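Local coordinates for protein particle-associated glycoside hydrolase (Acinetobacter phage Fri1, PDB 6C72) that probably cleaves the capsular polysaccharide of Acinetobacter baumannii as a phage tailspike depolymerase, degrading the host capsule during virus entry, at residues L294-L299 against F322-S327. Residues are numbered along the deposited sequence; the frame is centred on the assembly and turned at random.
Sequences LTWVYL and FNALAS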
ATOM      1  N   LEU A 294     -31.942  -6.825 -19.124  1.00 28.37           N
ATOM      2  CA  LEU A 294     -32.349  -6.558 -17.745  1.00 28.35           C
ATOM      3  C   LEU A 294     -31.824  -5.178 -17.382  1.00 27.76           C
ATOM      4  O   LEU A 294     -30.733  -5.023 -16.821  1.00 27.00           O
ATOM      5  CB  LEU A 294     -31.802  -7.632 -16.819  1.00 28.10           C
ATOM      6  CG  LEU A 294     -32.263  -9.063 -17.106  1.00 28.81           C
ATOM      7  CD1 LEU A 294     -31.446 -10.013 -16.224  1.00 28.51           C
ATOM      8  CD2 LEU A 294     -33.764  -9.211 -16.828  1.00 29.79           C
ATOM      9  N   THR A 295     -32.635  -4.166 -17.681  1.00 31.73           N
ATOM     10  CA  THR A 295     -32.195  -2.781 -17.559  1.00 32.55           C
ATOM     11  C   THR A 295     -31.820  -2.448 -16.116  1.00 32.23           C
ATOM     12  O   THR A 295     -32.424  -2.945 -15.161  1.00 31.95           O
ATOM     13  CB  THR A 295     -33.293  -1.854 -18.072  1.00 33.80           C
ATOM     14  OG1 THR A 295     -34.501  -2.089 -17.332  1.00 33.89           O
ATOM     15  CG2 THR A 295     -33.548  -2.146 -19.548  1.00 33.94           C
ATOM     16  N   TRP A 296     -30.818  -1.582 -15.962  1.00 30.09           N
ATOM     17  CA  TRP A 296     -30.244  -1.292 -14.653  1.00 29.56           C
ATOM     18  C   TRP A 296     -29.840   0.186 -14.577  1.00 30.33           C
ATOM     19  O   TRP A 296     -30.003   0.952 -15.532  1.00 31.29           O
ATOM     20  CB  TRP A 296     -29.062  -2.227 -14.364  1.00 28.14           C
ATOM     21  CG  TRP A 296     -28.116  -2.381 -15.523  1.00 27.79           C
ATOM     22  CD1 TRP A 296     -28.202  -3.277 -16.553  1.00 27.73           C
ATOM     23  CD2 TRP A 296     -26.976  -1.554 -15.803  1.00 27.57           C
ATOM     24  NE1 TRP A 296     -27.155  -3.089 -17.432  1.00 27.56           N
ATOM     25  CE2 TRP A 296     -26.392  -2.036 -16.998  1.00 27.43           C
ATOM     26  CE3 TRP A 296     -26.378  -0.476 -15.145  1.00 27.52           C
ATOM     27  CZ2 TRP A 296     -25.240  -1.470 -17.551  1.00 27.26           C
ATOM     28  CZ3 TRP A 296     -25.234   0.082 -15.693  1.00 27.22           C
ATOM     29  CH2 TRP A 296     -24.681  -0.408 -16.890  1.00 27.13           C
ATOM     30  N   VAL A 297     -29.311   0.593 -13.424  1.00 25.88           N
ATOM     31  CA  VAL A 297     -29.079   2.014 -13.156  1.00 25.98           C
ATOM     32  C   VAL A 297     -27.596   2.359 -13.270  1.00 25.28           C
ATOM     33  O   VAL A 297     -27.200   3.152 -14.134  1.00 25.35           O
ATOM     34  CB  VAL A 297     -29.629   2.408 -11.771  1.00 26.28           C
ATOM     35  CG1 VAL A 297     -29.522   3.926 -11.560  1.00 26.62           C
ATOM     36  CG2 VAL A 297     -31.075   1.906 -11.609  1.00 27.04           C
ATOM     37  N   TYR A 298     -26.769   1.783 -12.402  1.00 27.42           N
ATOM     38  CA  TYR A 298     -25.329   1.988 -12.452  1.00 26.18           C
ATOM     39  C   TYR A 298     -24.615   0.647 -12.355  1.00 24.72           C
ATOM     40  O   TYR A 298     -25.225  -0.400 -12.121  1.00 24.60           O
ATOM     41  CB  TYR A 298     -24.830   2.896 -11.325  1.00 25.98           C
ATOM     42  CG  TYR A 298     -25.562   4.209 -11.154  1.00 27.71           C
ATOM     43  CD1 TYR A 298     -25.653   5.115 -12.199  1.00 28.78           C
ATOM     44  CD2 TYR A 298     -26.111   4.567  -9.916  1.00 28.44           C
ATOM     45  CE1 TYR A 298     -26.304   6.322 -12.046  1.00 30.27           C
ATOM     46  CE2 TYR A 298     -26.755   5.792  -9.742  1.00 29.96           C
ATOM     47  CZ  TYR A 298     -26.844   6.658 -10.816  1.00 30.52           C
ATOM     48  OH  TYR A 298     -27.470   7.867 -10.678  1.00 31.10           O
ATOM     49  N   LEU A 299     -23.296   0.694 -12.502  1.00 30.00           N
ATOM     50  CA  LEU A 299     -22.493  -0.514 -12.390  1.00 29.12           C
ATOM     51  C   LEU A 299     -22.108  -0.794 -10.939  1.00 28.50           C
ATOM     52  O   LEU A 299     -22.472  -1.836 -10.382  1.00 28.33           O
ATOM     53  CB  LEU A 299     -21.260  -0.391 -13.292  1.00 29.00           C
ATOM     54  CG  LEU A 299     -20.272  -1.552 -13.335  1.00 28.67           C
ATOM     55  CD1 LEU A 299     -20.949  -2.895 -13.653  1.00 28.72           C
ATOM     56  CD2 LEU A 299     -19.205  -1.236 -14.380  1.00 29.14           C
ATOM     57  N   PHE A 322     -14.473  -4.180 -13.600  1.00 26.08           N
ATOM     58  CA  PHE A 322     -15.737  -3.494 -13.773  1.00 25.29           C
ATOM     59  C   PHE A 322     -16.082  -3.575 -15.250  1.00 25.67           C
ATOM     60  O   PHE A 322     -15.318  -3.089 -16.089  1.00 26.58           O
ATOM     61  CB  PHE A 322     -15.651  -2.043 -13.313  1.00 25.17           C
ATOM     62  CG  PHE A 322     -15.120  -1.887 -11.923  1.00 25.07           C
ATOM     63  CD1 PHE A 322     -15.976  -1.961 -10.827  1.00 24.19           C
ATOM     64  CD2 PHE A 322     -13.770  -1.640 -11.707  1.00 26.17           C
ATOM     65  CE1 PHE A 322     -15.491  -1.819  -9.534  1.00 24.27           C
ATOM     66  CE2 PHE A 322     -13.273  -1.482 -10.412  1.00 26.34           C
ATOM     67  CZ  PHE A 322     -14.137  -1.577  -9.320  1.00 25.33           C
ATOM     68  N   ASN A 323     -17.211  -4.192 -15.570  1.00 26.00           N
ATOM     69  CA  ASN A 323     -17.530  -4.511 -16.953  1.00 26.45           C
ATOM     70  C   ASN A 323     -19.008  -4.276 -17.207  1.00 26.18           C
ATOM     71  O   ASN A 323     -19.855  -4.792 -16.476  1.00 25.61           O
ATOM     72  CB  ASN A 323     -17.140  -5.968 -17.261  1.00 26.49           C
ATOM     73  CG  ASN A 323     -17.181  -6.288 -18.731  1.00 27.04           C
ATOM     74  OD1 ASN A 323     -17.468  -5.427 -19.557  1.00 27.55           O
ATOM     75  ND2 ASN A 323     -16.880  -7.539 -19.073  1.00 26.97           N
ATOM     76  N   ALA A 324     -19.323  -3.526 -18.251  1.00 28.10           N
ATOM     77  CA  ALA A 324     -20.715  -3.240 -18.552  1.00 28.17           C
ATOM     78  C   ALA A 324     -20.912  -3.168 -20.058  1.00 28.98           C
ATOM     79  O   ALA A 324     -20.040  -2.693 -20.791  1.00 29.53           O
ATOM     80  CB  ALA A 324     -21.183  -1.933 -17.891  1.00 28.04           C
ATOM     81  N   LEU A 325     -22.038  -3.690 -20.511  1.00 27.57           N
ATOM     82  CA  LEU A 325     -22.499  -3.485 -21.872  1.00 28.33           C
ATOM     83  C   LEU A 325     -23.609  -2.447 -21.853  1.00 28.88           C
ATOM     84  O   LEU A 325     -24.284  -2.250 -20.836  1.00 28.68           O
ATOM     85  CB  LEU A 325     -23.003  -4.787 -22.504  1.00 28.22           C
ATOM     86  CG  LEU A 325     -22.015  -5.962 -22.548  1.00 27.80           C
ATOM     87  CD1 LEU A 325     -22.714  -7.261 -23.004  1.00 27.54           C
ATOM     88  CD2 LEU A 325     -20.821  -5.637 -23.423  1.00 28.40           C
ATOM     89  N   ALA A 326     -23.776  -1.763 -22.977  1.00 29.75           N
ATOM     90  CA  ALA A 326     -24.803  -0.738 -23.061  1.00 30.54           C
ATOM     91  C   ALA A 326     -26.168  -1.338 -22.737  1.00 30.63           C
ATOM     92  O   ALA A 326     -26.466  -2.484 -23.098  1.00 30.29           O
ATOM     93  CB  ALA A 326     -24.806  -0.104 -24.456  1.00 31.37           C
ATOM     94  N   SER A 327     -26.977  -0.583 -22.000  1.00 30.04           N
ATOM     95  CA  SER A 327     -28.321  -1.014 -21.644  1.00 30.34           C
ATOM     96  C   SER A 327     -29.255   0.189 -21.602  1.00 31.56           C
ATOM     97  O   SER A 327     -28.839   1.289 -21.229  1.00 31.98           O
ATOM     98  CB  SER A 327     -28.327  -1.741 -20.301  1.00 29.50           C
ATOM     99  OG  SER A 327     -29.608  -2.277 -20.040  1.00 29.73           O
TER
HETATM  100  O   HOH W   1     -25.953  -4.444 -19.645  1.00 31.90           O
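The indole of Trp296 lies against the chain from Ala324 to Ser327, touching it along the side that runs from NE1 round to CH2. At the pyrrole end, Ser327 CB sits 3.4 Å from NE1 and approaches the ring obliquely. At the benzene end, Ala324 CB comes within 3.9 Å of CH2, also at a slant. Between these two contacts the carbonyl of Leu325 meets the edge of the ring near its plane, its O 3.5 Å from CZ2. No direct hydrogen bond joins the segments; one water links them instead, accepting from Trp296 NE1 at 2.9 Å and donating to Leu325 O at 3.0 Å. The water O lies in the indole plane, where the N-H points, and its donation to Leu325 O gives the carbonyl a partner as well. A chi1 of 45° puts CG of Trp296 between its backbone N and carbonyl carbon, directing the ring across to the facing segment.

Beyond the indole, Leu299 continues the apolar surface: its CD2 packs on Phe322 CB at 3.8 Å and also touches Ala324 CB, while CD1 lies 3.6 Å from Asn323 O.

Strand 321-324 pairs in parallel with strands 286-289 and 354-357, the stacking of successive coils in a parallel beta-helix, the fold familiar from phage tailspikes. Segment 294-299 belongs to the loop between strands 286-289 and 300-302, so the contact packs this turn against a strand of the next coil and the chain leaving it. Phe322 itself belongs to an aromatic row: its ring stacks on Phe355 and meets Phe287 with planes about 10° apart. At the other end, Ser327 OG is hydrogen-bonded to Pro292 O in the same loop, helping to hold the serine beside the indole, and Arg268 NE bonds to Thr295 O.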